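Local structure of pectinesterase (Sitophilus oryzae, 4PMH) at residues Pro33-Ser38 with Gln160-Ser165; Thr65-Lys70 with Thr85-Thr90; Cys239-Lys244 with Tyr270-Thr275; Lys315-Asp320 with Tyr359-Asn364. The protein hydrolyses the methyl esters of pectin to leave free galacturonate units and methanol, and probably helps the rice weevil digest plant cell walls. All blocks are in the same frame, centred on the assembly; numbering follows the deposited sequence.

Contact 1 of 4, residues Pro33-Ser38 with Gln160-Ser165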
loop_
_atom_site.group_PDB
_atom_site.type_symbol
_atom_site.label_atom_id
_atom_site.label_comp_id
_atom_site.label_asym_id
_atom_site.label_seq_id
_atom_site.Cartn_x
_atom_site.Cartn_y
_atom_site.Cartn_z
ATOM N N PRO A 33 -14.971 2.864 -11.826
ATOM C CA PRO A 33 -16.326 3.338 -11.568
ATOM C C PRO A 33 -16.399 4.264 -10.355
ATOM O O PRO A 33 -15.576 4.158 -9.441
ATOM C CB PRO A 33 -17.141 2.061 -11.389
ATOM C CG PRO A 33 -16.161 0.941 -11.236
ATOM C CD PRO A 33 -14.837 1.400 -11.737
ATOM N N SER A 34 -17.354 5.190 -10.381
ATOM C CA SER A 34 -17.663 6.037 -9.219
ATOM C C SER A 34 -17.949 5.156 -8.026
ATOM O O SER A 34 -18.605 4.141 -8.174
ATOM C CB SER A 34 -18.931 6.841 -9.473
ATOM O OG SER A 34 -20.038 5.944 -9.629
ATOM N N ILE A 35 -17.468 5.530 -6.849
ATOM C CA ILE A 35 -17.854 4.802 -5.658
ATOM C C ILE A 35 -19.185 5.406 -5.272
ATOM O O ILE A 35 -19.334 6.627 -5.225
ATOM C CB ILE A 35 -16.839 4.901 -4.503
ATOM C CG1 ILE A 35 -15.567 4.125 -4.843
ATOM C CG2 ILE A 35 -17.412 4.301 -3.229
ATOM C CD1 ILE A 35 -14.748 4.754 -5.936
ATOM N N SER A 36 -20.161 4.545 -5.052
ATOM C CA SER A 36 -21.497 4.979 -4.742
ATOM C C SER A 36 -22.078 3.925 -3.832
ATOM O O SER A 36 -22.729 2.982 -4.298
ATOM C CB SER A 36 -22.321 5.152 -6.026
ATOM O OG SER A 36 -23.617 5.660 -5.746
ATOM N N THR A 37 -21.795 4.079 -2.533
ATOM C CA THR A 37 -22.309 3.205 -1.486
ATOM C C THR A 37 -23.810 3.460 -1.272
ATOM O O THR A 37 -24.229 4.059 -0.276
ATOM C CB THR A 37 -21.530 3.403 -0.162
ATOM O OG1 THR A 37 -21.554 4.779 0.226
ATOM C CG2 THR A 37 -20.070 2.982 -0.322
ATOM N N SER A 38 -24.611 2.990 -2.224
ATOM C CA SER A 38 -26.016 3.404 -2.332
ATOM C C SER A 38 -26.990 2.373 -1.773
ATOM O O SER A 38 -28.206 2.488 -1.972
ATOM C CB SER A 38 -26.363 3.650 -3.793
ATOM O OG SER A 38 -27.709 4.061 -3.917
ATOM N N GLN A 160 -13.879 -2.563 -4.056
ATOM C CA GLN A 160 -13.883 -1.214 -3.540
ATOM C C GLN A 160 -13.876 -1.277 -1.993
ATOM O O GLN A 160 -14.664 -2.023 -1.389
ATOM C CB GLN A 160 -15.127 -0.450 -4.042
ATOM C CG GLN A 160 -15.213 -0.318 -5.563
ATOM C CD GLN A 160 -16.449 0.444 -6.023
ATOM O OE1 GLN A 160 -17.432 0.571 -5.282
ATOM N NE2 GLN A 160 -16.424 0.918 -7.257
ATOM N N ILE A 161 -12.966 -0.525 -1.365
ATOM C CA ILE A 161 -12.879 -0.441 0.090
ATOM C C ILE A 161 -13.109 1.019 0.438
ATOM O O ILE A 161 -12.390 1.885 -0.054
ATOM C CB ILE A 161 -11.488 -0.889 0.620
ATOM C CG1 ILE A 161 -11.198 -2.342 0.270
ATOM C CG2 ILE A 161 -11.437 -0.725 2.129
ATOM C CD1 ILE A 161 -9.769 -2.773 0.612
ATOM N N VAL A 162 -14.108 1.300 1.269
ATOM C CA VAL A 162 -14.609 2.668 1.420
ATOM C C VAL A 162 -14.928 2.968 2.872
ATOM O O VAL A 162 -15.488 2.120 3.561
ATOM C CB VAL A 162 -15.903 2.845 0.607
ATOM C CG1 VAL A 162 -16.398 4.289 0.652
ATOM C CG2 VAL A 162 -15.691 2.366 -0.814
ATOM N N ASN A 163 -14.582 4.173 3.325
ATOM C CA ASN A 163 -15.054 4.684 4.612
ATOM C C ASN A 163 -14.800 3.731 5.796
ATOM O O ASN A 163 -15.685 3.409 6.562
ATOM C CB ASN A 163 -16.550 5.036 4.517
ATOM C CG ASN A 163 -17.033 5.872 5.697
ATOM O OD1 ASN A 163 -16.293 6.696 6.220
ATOM N ND2 ASN A 163 -18.274 5.672 6.103
ATOM N N LEU A 164 -13.570 3.304 5.977
ATOM C CA LEU A 164 -13.286 2.461 7.110
ATOM C C LEU A 164 -11.796 2.498 7.398
ATOM O O LEU A 164 -11.004 3.031 6.607
ATOM C CB LEU A 164 -13.795 1.026 6.853
ATOM C CG LEU A 164 -13.320 0.302 5.592
ATOM C CD1 LEU A 164 -11.880 -0.181 5.749
ATOM C CD2 LEU A 164 -14.230 -0.871 5.257
ATOM N N SER A 165 -11.435 1.954 8.546
ATOM C CA SER A 165 -10.062 1.969 9.019
ATOM C C SER A 165 -9.548 0.536 9.140
ATOM O O SER A 165 -10.215 -0.333 9.723
ATOM C CB SER A 165 -9.998 2.652 10.389
ATOM O OG SER A 165 -10.409 4.017 10.351
HETATM O O HOH W 1 -19.786 1.688 -5.922
#
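I35 and V162 make the close part of this contact: CG2 of I35 lies 3.5 Å from CG2 of V162, the two side chains passing alongside one another, headed opposite ways. Chi1 of I35, -70°, sets CG2 anti to the backbone N and leaves CG1 for Q160, where it rests 4.0 Å from CD of the amide. T37 adds a methyl group, its CG2 meeting CG1 of V162 tip to tip at 4.0 Å. Residues 160-162 belong to a strand of a long parallel sheet in the pectinesterase beta-helix, and the buried Q160 and V162 turn their side chains outward to the irregular segment 33-38, which runs over that face as a loop between helix 23-27 and strand 42-44. Beyond these methyl groups the fit is looser. CG of the exposed P33 comes to 4.0 Å from NE2 of Q160, and the side chains of S34 and S36 start off away from the strand, on the exposed side of the loop. One water fills in for direct polar contact, accepting from N of S36 at 3.0 Å and donating to OE1 of Q160 at 2.7 Å. The same OE1 is hydrogen-bonded to T90 OG1, while NE2 bonds to Q189 OE1, fixing the buried amide at both ends.

Contact 2 of 4, residues Thr65-Lys70 with Thr85-Thr90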
loop_
_atom_site.group_PDB
_atom_site.type_symbol
_atom_site.label_atom_id
_atom_site.label_comp_id
_atom_site.label_asym_id
_atom_site.label_seq_id
_atom_site.Cartn_x
_atom_site.Cartn_y
_atom_site.Cartn_z
ATOM N N THR A 65 -23.173 -8.768 -10.655
ATOM C CA THR A 65 -23.627 -7.502 -10.117
ATOM C C THR A 65 -22.829 -7.181 -8.873
ATOM O O THR A 65 -22.614 -8.045 -8.001
ATOM C CB THR A 65 -25.138 -7.505 -9.828
ATOM O OG1 THR A 65 -25.851 -7.379 -11.065
ATOM C CG2 THR A 65 -25.540 -6.345 -8.933
ATOM N N ARG A 66 -22.391 -5.931 -8.796
ATOM C CA ARG A 66 -21.606 -5.460 -7.661
ATOM C C ARG A 66 -22.455 -5.581 -6.400
ATOM O O ARG A 66 -23.613 -5.159 -6.370
ATOM C CB ARG A 66 -21.150 -4.005 -7.891
ATOM C CG ARG A 66 -20.414 -3.360 -6.712
ATOM C CD ARG A 66 -19.730 -2.052 -7.083
ATOM N NE ARG A 66 -18.601 -2.251 -7.984
ATOM C CZ ARG A 66 -17.412 -2.734 -7.616
ATOM N NH1 ARG A 66 -17.165 -3.095 -6.341
ATOM N NH2 ARG A 66 -16.466 -2.905 -8.529
ATOM N N LYS A 67 -21.880 -6.204 -5.380
ATOM C CA LYS A 67 -22.546 -6.399 -4.097
ATOM C C LYS A 67 -21.919 -5.495 -3.039
ATOM O O LYS A 67 -20.696 -5.272 -3.033
ATOM C CB LYS A 67 -22.439 -7.862 -3.655
ATOM C CG LYS A 67 -23.199 -8.845 -4.527
ATOM C CD LYS A 67 -24.696 -8.680 -4.312
ATOM C CE LYS A 67 -25.493 -9.330 -5.423
ATOM N NZ LYS A 67 -26.927 -9.053 -5.192
ATOM N N TYR A 68 -22.773 -4.986 -2.147
ATOM C CA TYR A 68 -22.404 -3.982 -1.167
ATOM C C TYR A 68 -22.490 -4.557 0.241
ATOM O O TYR A 68 -23.560 -4.973 0.699
ATOM C CB TYR A 68 -23.309 -2.766 -1.298
ATOM C CG TYR A 68 -23.062 -2.014 -2.587
ATOM C CD1 TYR A 68 -23.706 -2.377 -3.770
ATOM C CD2 TYR A 68 -22.164 -0.954 -2.633
ATOM C CE1 TYR A 68 -23.462 -1.689 -4.956
ATOM C CE2 TYR A 68 -21.915 -0.263 -3.810
ATOM C CZ TYR A 68 -22.570 -0.634 -4.967
ATOM O OH TYR A 68 -22.320 0.057 -6.139
ATOM N N ILE A 69 -21.335 -4.589 0.887
ATOM C CA ILE A 69 -21.221 -5.084 2.231
ATOM C C ILE A 69 -20.997 -3.891 3.136
ATOM O O ILE A 69 -19.934 -3.263 3.080
ATOM C CB ILE A 69 -20.037 -6.054 2.391
ATOM C CG1 ILE A 69 -20.332 -7.330 1.614
ATOM C CG2 ILE A 69 -19.795 -6.360 3.870
ATOM C CD1 ILE A 69 -19.128 -8.146 1.234
ATOM N N LYS A 70 -21.993 -3.593 3.971
ATOM C CA LYS A 70 -21.894 -2.526 4.944
ATOM C C LYS A 70 -21.418 -3.057 6.285
ATOM O O LYS A 70 -21.977 -4.024 6.804
ATOM C CB LYS A 70 -23.240 -1.865 5.120
ATOM C CG LYS A 70 -23.201 -0.727 6.105
ATOM C CD LYS A 70 -24.486 0.088 6.041
ATOM C CE LYS A 70 -25.642 -0.642 6.678
ATOM N NZ LYS A 70 -26.762 0.309 6.954
ATOM N N THR A 85 -12.488 -14.052 -7.074
ATOM C CA THR A 85 -13.891 -14.248 -7.407
ATOM C C THR A 85 -14.241 -13.275 -8.521
ATOM O O THR A 85 -13.577 -12.274 -8.682
ATOM C CB THR A 85 -14.826 -13.977 -6.196
ATOM O OG1 THR A 85 -16.193 -13.994 -6.617
ATOM C CG2 THR A 85 -14.552 -12.607 -5.550
ATOM N N LYS A 86 -15.279 -13.578 -9.285
ATOM C CA LYS A 86 -15.764 -12.673 -10.340
ATOM C C LYS A 86 -16.861 -11.758 -9.815
ATOM O O LYS A 86 -17.352 -10.903 -10.554
ATOM C CB LYS A 86 -16.330 -13.454 -11.538
ATOM C CG LYS A 86 -15.459 -14.586 -12.073
ATOM C CD LYS A 86 -14.074 -14.106 -12.470
ATOM C CE LYS A 86 -13.387 -15.091 -13.415
ATOM N NZ LYS A 86 -13.834 -14.906 -14.834
ATOM N N VAL A 87 -17.271 -11.948 -8.556
ATOM C CA VAL A 87 -18.243 -11.034 -7.943
ATOM C C VAL A 87 -17.576 -9.696 -7.568
ATOM O O VAL A 87 -16.654 -9.690 -6.724
ATOM C CB VAL A 87 -18.871 -11.611 -6.658
ATOM C CG1 VAL A 87 -19.907 -10.633 -6.119
ATOM C CG2 VAL A 87 -19.512 -12.972 -6.924
ATOM N N PRO A 88 -18.042 -8.561 -8.158
ATOM C CA PRO A 88 -17.504 -7.265 -7.721
ATOM C C PRO A 88 -18.039 -6.896 -6.333
ATOM O O PRO A 88 -19.249 -6.891 -6.114
ATOM C CB PRO A 88 -17.998 -6.270 -8.803
ATOM C CG PRO A 88 -18.624 -7.118 -9.864
ATOM C CD PRO A 88 -19.091 -8.366 -9.168
ATOM N N LEU A 89 -17.133 -6.566 -5.417
ATOM C CA LEU A 89 -17.495 -6.275 -4.046
ATOM C C LEU A 89 -17.103 -4.860 -3.617
ATOM O O LEU A 89 -15.998 -4.388 -3.905
ATOM C CB LEU A 89 -16.800 -7.276 -3.131
ATOM C CG LEU A 89 -17.000 -8.775 -3.372
ATOM C CD1 LEU A 89 -16.134 -9.563 -2.379
ATOM C CD2 LEU A 89 -18.437 -9.189 -3.200
ATOM N N THR A 90 -18.029 -4.187 -2.932
ATOM C CA THR A 90 -17.763 -2.931 -2.253
ATOM C C THR A 90 -17.966 -3.185 -0.761
ATOM O O THR A 90 -19.033 -3.634 -0.347
ATOM C CB THR A 90 -18.735 -1.845 -2.746
ATOM O OG1 THR A 90 -18.499 -1.628 -4.136
ATOM C CG2 THR A 90 -18.555 -0.550 -1.992
#
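The backbones of K67-Y68 and L89-T90 pair in parallel, with N of K67 donating to O of P88 at 2.8 Å. O of K67 in turn accepts from N of T90 (2.9 Å), and N of I69 donates to O of T90 (2.8 Å). Just before the strand, the side chain of R66 folds back over the partner segment. With CG anti to the backbone N (chi1 175°) and a bend at chi3, its guanidinium is carried across P88, whose CB sits 3.7 Å above the plane and over its centre. NH1 then bonds to OG1 of T90 at 3.0 Å, although that oxygen is tilted 27° from the guanidinium plane and the N-H...O angle is a modest 139°. NH2 goes to A158 O, and OG1 of T90 is also bonded to Q160, so arginine and threonine both tie this pair to the next coil. On the face that carries T90, Y68 runs next to it, with CD2 of its ring 3.5 Å from CB of T90. K67 and L89 occupy the other face, where L89, like I69 farther along, packs on helix 51-61. Strands 67-71 and 89-93 are successive neighbours in one long parallel sheet, the stacking of coils that defines the right-handed beta-helix of pectin methylesterases.

Contact 3 of 4, residues Cys239-Lys244 with Tyr270-Thr275; sequences CTFYVK and YKSTIT
T275, F241 and T273 are the residues most buried by this parallel strand pairing, and T275 is gripped through its backbone as well as its side chain. Its N donates to O of F241 at 2.8 Å, and its O accepts from N of V243 at 2.8 Å. The methyl CG2 of T275 sits between the backbone N and the carbonyl carbon, because chi1 of -169° sends OG1 anti to N; from there CG2 meets CD2 of the Y242 ring obliquely at 3.7 Å, while OG1 is bonded to D320. F241 points to the opposite face. Its N donates to O of T273 at 2.8 Å, and its ring turns an edge to that same carbonyl and to CB of S272, with CD1 4.1 Å from CG1 of I274. T273 and T240 stand as neighbours on one face, and a water joins OG1 of T273 to O of C239, weakly on the cysteine side. Ahead of the strand, S272 puts a side chain where a backbone carbonyl might be expected: its OG accepts from N of C239 at 2.9 Å and donates to O of Y270, lying well above that carbonyl's plane. Strand 240-243 is held on its other edge by strand 220-223, and strand 273-276 by 318-319. Beneath the F241 face the rings of F236 and F255 meet F241 edge-to-face, V243 packs on strand 252-257, and I274 touches strand 311-315, so this side faces the interior of the beta-helix.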
loop_
_atom_site.group_PDB
_atom_site.type_symbol
_atom_site.label_atom_id
_atom_site.label_comp_id
_atom_site.label_asym_id
_atom_site.label_seq_id
_atom_site.Cartn_x
_atom_site.Cartn_y
_atom_site.Cartn_z
ATOM N N CYS A 239 -4.323 12.056 -1.045
ATOM C CA CYS A 239 -4.082 11.170 0.081
ATOM C C CYS A 239 -3.140 11.853 1.046
ATOM O O CYS A 239 -2.529 12.852 0.700
ATOM C CB CYS A 239 -3.470 9.858 -0.410
ATOM S SG CYS A 239 -4.633 8.740 -1.216
ATOM N N THR A 240 -3.054 11.327 2.270
ATOM C CA THR A 240 -2.116 11.821 3.254
ATOM C C THR A 240 -1.277 10.658 3.742
ATOM O O THR A 240 -1.833 9.616 4.104
ATOM C CB THR A 240 -2.831 12.490 4.453
ATOM O OG1 THR A 240 -3.542 13.651 4.001
ATOM C CG2 THR A 240 -1.843 12.931 5.518
ATOM N N PHE A 241 0.040 10.845 3.748
ATOM C CA PHE A 241 0.988 9.847 4.228
ATOM C C PHE A 241 1.663 10.416 5.474
ATOM O O PHE A 241 2.288 11.497 5.408
ATOM C CB PHE A 241 2.050 9.545 3.159
ATOM C CG PHE A 241 1.486 9.058 1.850
ATOM C CD1 PHE A 241 1.079 9.961 0.880
ATOM C CD2 PHE A 241 1.359 7.697 1.588
ATOM C CE1 PHE A 241 0.544 9.514 -0.328
ATOM C CE2 PHE A 241 0.815 7.244 0.400
ATOM C CZ PHE A 241 0.401 8.161 -0.567
ATOM N N TYR A 242 1.547 9.710 6.600
ATOM C CA TYR A 242 1.952 10.251 7.891
ATOM C C TYR A 242 3.022 9.371 8.523
ATOM O O TYR A 242 2.772 8.204 8.826
ATOM C CB TYR A 242 0.733 10.352 8.815
ATOM C CG TYR A 242 0.969 11.173 10.053
ATOM C CD1 TYR A 242 1.611 10.624 11.144
ATOM C CD2 TYR A 242 0.559 12.509 10.121
ATOM C CE1 TYR A 242 1.853 11.373 12.273
ATOM C CE2 TYR A 242 0.798 13.277 11.255
ATOM C CZ TYR A 242 1.452 12.698 12.325
ATOM O OH TYR A 242 1.691 13.410 13.480
ATOM N N VAL A 243 4.199 9.935 8.712
ATOM C CA VAL A 243 5.327 9.222 9.276
ATOM C C VAL A 243 5.254 9.340 10.787
ATOM O O VAL A 243 5.415 10.419 11.333
ATOM C CB VAL A 243 6.659 9.794 8.811
ATOM C CG1 VAL A 243 7.812 8.942 9.323
ATOM C CG2 VAL A 243 6.691 9.857 7.293
ATOM N N LYS A 244 5.011 8.219 11.440
ATOM C CA LYS A 244 4.836 8.190 12.874
ATOM C C LYS A 244 6.175 8.164 13.567
ATOM O O LYS A 244 7.153 7.651 13.041
ATOM C CB LYS A 244 4.040 6.954 13.287
ATOM C CG LYS A 244 2.542 7.059 13.030
ATOM C CD LYS A 244 1.744 6.061 13.862
ATOM C CE LYS A 244 1.694 6.424 15.341
ATOM N NZ LYS A 244 0.690 7.465 15.701
ATOM N N TYR A 270 -0.116 12.014 -6.252
ATOM C CA TYR A 270 -0.599 13.233 -6.910
ATOM C C TYR A 270 -1.577 14.023 -6.022
ATOM O O TYR A 270 -2.499 13.453 -5.458
ATOM C CB TYR A 270 -1.299 12.828 -8.191
ATOM C CG TYR A 270 -1.919 13.929 -9.012
ATOM C CD1 TYR A 270 -1.144 14.939 -9.551
ATOM C CD2 TYR A 270 -3.271 13.898 -9.337
ATOM C CE1 TYR A 270 -1.701 15.929 -10.341
ATOM C CE2 TYR A 270 -3.838 14.887 -10.134
ATOM C CZ TYR A 270 -3.045 15.901 -10.628
ATOM O OH TYR A 270 -3.601 16.895 -11.403
ATOM N N LYS A 271 -1.361 15.339 -5.907
ATOM C CA LYS A 271 -2.169 16.224 -5.088
ATOM C C LYS A 271 -2.331 15.652 -3.677
ATOM O O LYS A 271 -3.402 15.706 -3.098
ATOM C CB LYS A 271 -3.535 16.453 -5.724
ATOM C CG LYS A 271 -3.492 16.985 -7.140
ATOM C CD LYS A 271 -2.970 18.402 -7.172
ATOM C CE LYS A 271 -3.439 19.124 -8.421
ATOM N NZ LYS A 271 -2.621 20.329 -8.683
ATOM N N SER A 272 -1.252 15.122 -3.135
ATOM C CA SER A 272 -1.269 14.480 -1.824
ATOM C C SER A 272 -0.389 15.254 -0.827
ATOM O O SER A 272 0.217 16.284 -1.179
ATOM C CB SER A 272 -0.819 13.015 -1.978
ATOM O OG SER A 272 -1.867 12.225 -2.587
ATOM N N THR A 273 -0.361 14.783 0.423
ATOM C CA THR A 273 0.424 15.380 1.461
ATOM C C THR A 273 1.295 14.314 2.088
ATOM O O THR A 273 0.827 13.207 2.406
ATOM C CB THR A 273 -0.495 15.976 2.536
ATOM O OG1 THR A 273 -1.285 17.032 1.951
ATOM C CG2 THR A 273 0.300 16.531 3.712
ATOM N N ILE A 274 2.567 14.637 2.247
ATOM C CA ILE A 274 3.500 13.778 2.947
ATOM C C ILE A 274 3.999 14.499 4.208
ATOM O O ILE A 274 4.679 15.522 4.145
ATOM C CB ILE A 274 4.688 13.404 2.043
ATOM C CG1 ILE A 274 4.184 12.641 0.811
ATOM C CG2 ILE A 274 5.699 12.628 2.843
ATOM C CD1 ILE A 274 5.249 12.300 -0.202
ATOM N N THR A 275 3.678 13.936 5.363
ATOM C CA THR A 275 3.910 14.625 6.614
ATOM C C THR A 275 4.205 13.610 7.713
ATOM O O THR A 275 4.445 12.423 7.443
ATOM C CB THR A 275 2.679 15.500 6.949
ATOM O OG1 THR A 275 2.987 16.372 8.034
ATOM C CG2 THR A 275 1.468 14.653 7.295
HETATM O O HOH W 2 -3.778 15.860 1.252
#

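Contact 4 of 4, residues Lys315-Asp320 with Tyr359-Asn364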
loop_
_atom_site.group_PDB
_atom_site.type_symbol
_atom_site.label_atom_id
_atom_site.label_comp_id
_atom_site.label_asym_id
_atom_site.label_seq_id
_atom_site.Cartn_x
_atom_site.Cartn_y
_atom_site.Cartn_z
ATOM N N LYS A 315 4.117 13.970 -7.605
ATOM C CA LYS A 315 3.793 15.125 -8.449
ATOM C C LYS A 315 2.771 16.056 -7.788
ATOM O O LYS A 315 1.751 15.587 -7.283
ATOM C CB LYS A 315 3.181 14.617 -9.751
ATOM C CG LYS A 315 2.720 15.695 -10.720
ATOM C CD LYS A 315 2.539 15.076 -12.098
ATOM C CE LYS A 315 2.029 16.079 -13.127
ATOM N NZ LYS A 315 1.799 15.405 -14.430
ATOM N N GLU A 316 3.034 17.369 -7.816
ATOM C CA GLU A 316 2.079 18.377 -7.331
ATOM C C GLU A 316 1.516 18.045 -5.955
ATOM O O GLU A 316 0.331 18.167 -5.684
ATOM C CB GLU A 316 1.019 18.641 -8.413
ATOM C CG GLU A 316 1.726 19.199 -9.639
ATOM C CD GLU A 316 0.848 19.501 -10.821
ATOM O OE1 GLU A 316 -0.366 19.305 -10.711
ATOM O OE2 GLU A 316 1.396 19.957 -11.853
ATOM N N SER A 317 2.419 17.610 -5.087
ATOM C CA SER A 317 2.077 17.247 -3.738
ATOM C C SER A 317 2.784 18.170 -2.737
ATOM O O SER A 317 3.765 18.852 -3.067
ATOM C CB SER A 317 2.441 15.793 -3.487
ATOM O OG SER A 317 1.585 14.935 -4.220
ATOM N N THR A 318 2.253 18.176 -1.524
ATOM C CA THR A 318 2.831 18.896 -0.416
ATOM C C THR A 318 3.761 17.964 0.367
ATOM O O THR A 318 3.346 16.909 0.824
ATOM C CB THR A 318 1.712 19.411 0.502
ATOM O OG1 THR A 318 0.902 20.365 -0.218
ATOM C CG2 THR A 318 2.287 20.063 1.743
ATOM N N ILE A 319 5.016 18.343 0.510
ATOM C CA ILE A 319 5.971 17.542 1.270
ATOM C C ILE A 319 6.407 18.384 2.461
ATOM O O ILE A 319 6.984 19.461 2.276
ATOM C CB ILE A 319 7.179 17.144 0.419
ATOM C CG1 ILE A 319 6.709 16.423 -0.862
ATOM C CG2 ILE A 319 8.126 16.265 1.212
ATOM C CD1 ILE A 319 7.833 15.991 -1.787
ATOM N N ASP A 320 6.131 17.930 3.681
ATOM C CA ASP A 320 6.490 18.749 4.842
ATOM C C ASP A 320 7.965 18.571 5.169
ATOM O O ASP A 320 8.629 17.704 4.620
ATOM C CB ASP A 320 5.576 18.487 6.039
ATOM C CG ASP A 320 4.169 19.047 5.837
ATOM O OD1 ASP A 320 3.969 19.987 5.052
ATOM O OD2 ASP A 320 3.217 18.542 6.433
ATOM N N TYR A 359 7.822 16.061 -9.517
ATOM C CA TYR A 359 7.506 17.180 -10.398
ATOM C C TYR A 359 6.603 18.148 -9.653
ATOM O O TYR A 359 5.515 17.760 -9.234
ATOM C CB TYR A 359 6.759 16.709 -11.651
ATOM C CG TYR A 359 6.315 17.861 -12.553
ATOM C CD1 TYR A 359 7.247 18.617 -13.236
ATOM C CD2 TYR A 359 4.969 18.167 -12.733
ATOM C CE1 TYR A 359 6.865 19.667 -14.061
ATOM C CE2 TYR A 359 4.575 19.227 -13.559
ATOM C CZ TYR A 359 5.534 19.971 -14.205
ATOM O OH TYR A 359 5.179 21.025 -15.039
ATOM N N ASN A 360 7.044 19.396 -9.496
ATOM C CA ASN A 360 6.164 20.481 -9.064
ATOM C C ASN A 360 5.534 20.275 -7.693
ATOM O O ASN A 360 4.351 20.552 -7.482
ATOM C CB ASN A 360 5.074 20.671 -10.132
ATOM C CG ASN A 360 4.442 22.038 -10.088
ATOM O OD1 ASN A 360 5.003 22.974 -9.521
ATOM N ND2 ASN A 360 3.277 22.174 -10.713
ATOM N N ASN A 361 6.328 19.770 -6.759
ATOM C CA ASN A 361 5.894 19.644 -5.382
ATOM C C ASN A 361 6.138 20.961 -4.639
ATOM O O ASN A 361 6.839 21.851 -5.126
ATOM C CB ASN A 361 6.620 18.480 -4.701
ATOM C CG ASN A 361 6.311 17.147 -5.342
ATOM O OD1 ASN A 361 5.170 16.890 -5.736
ATOM N ND2 ASN A 361 7.344 16.287 -5.476
ATOM N N SER A 362 5.515 21.104 -3.482
ATOM C CA SER A 362 5.691 22.289 -2.679
ATOM C C SER A 362 5.711 21.911 -1.234
ATOM O O SER A 362 5.612 20.714 -0.904
ATOM C CB SER A 362 4.583 23.302 -2.981
ATOM O OG SER A 362 3.318 22.724 -2.787
ATOM N N GLY A 363 5.855 22.929 -0.373
ATOM C CA GLY A 363 5.974 22.738 1.069
ATOM C C GLY A 363 7.418 22.767 1.508
ATOM O O GLY A 363 8.334 22.853 0.690
ATOM N N ASN A 364 7.634 22.650 2.810
ATOM C CA ASN A 364 8.966 22.834 3.369
ATOM C C ASN A 364 9.947 21.745 2.954
ATOM O O ASN A 364 11.152 21.965 2.991
ATOM C CB ASN A 364 8.916 22.942 4.898
ATOM C CG ASN A 364 8.103 24.132 5.378
ATOM O OD1 ASN A 364 7.952 25.143 4.671
ATOM N ND2 ASN A 364 7.604 24.037 6.594
#
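K315 runs along the edge of the Y359 ring: its extended chain follows the tyrosine, with CG in the ring plane and CE 3.6 Å from CD2. NZ goes on to F21 O. At E316 the backbone leaves the strand; its N still donates to O of Y359 (2.9 Å), while the carboxylate leans back over the partner turn. OE2 accepts from ND2 of N360 at 3.1 Å, and the amide approaches from above the carboxylate plane, the two flat groups standing 83° apart. OE1 forms a salt bridge with K271, so the acid is shared between neighbouring coils. S317 gives its N to OD1 of N361 at 2.9 Å. Chi1 of -63° at N361 swings its amide toward segment 315-320, letting this side chain stand in for a backbone acceptor at the bend; ND2 is tied to E358 and I314 O. O of S317 accepts from N of S362 at 2.9 Å. T318 then makes a single bridge with S362, and N of I319 donates to O of S362 at 2.8 Å, while CD1 of I319 lies 3.7 Å from ND2 of N361. The side chain of D320 starts away from segment 359-364, and its OD2 is hydrogen-bonded to T275 OG1. E316 and N360 share positive phi and psi angles, so two successive coils bend alike, with S317 and N361 in equivalent places just after the bend. Such repeated turns, closed by side-chain-to-backbone bonds between coils, are characteristic of the parallel beta-helix, here at its C-terminal end.

Overall arrangement
Contacts 2, 3 and 4 join successive coils of the beta-helix edge to edge, whereas contact 1 lays an irregular loop on the outer face of one. Contacts 1 and 2 meet in neighbouring strands, linked by Q160 and T90; contacts 3 and 4 meet likewise through T275 and D320, about 36 Å separating the centres of contacts 2 and 4. Contact 3 lies nearest the middle of the chain and has an aromatic interior face; the side chain of V243 is about 11 Å from those of D226, the probable nucleophile, and Q199, the probable transition-state stabiliser. Contact 4 is more polar, with several exposed asparagine and serine residues, while contact 1 relies on methyl groups and a water.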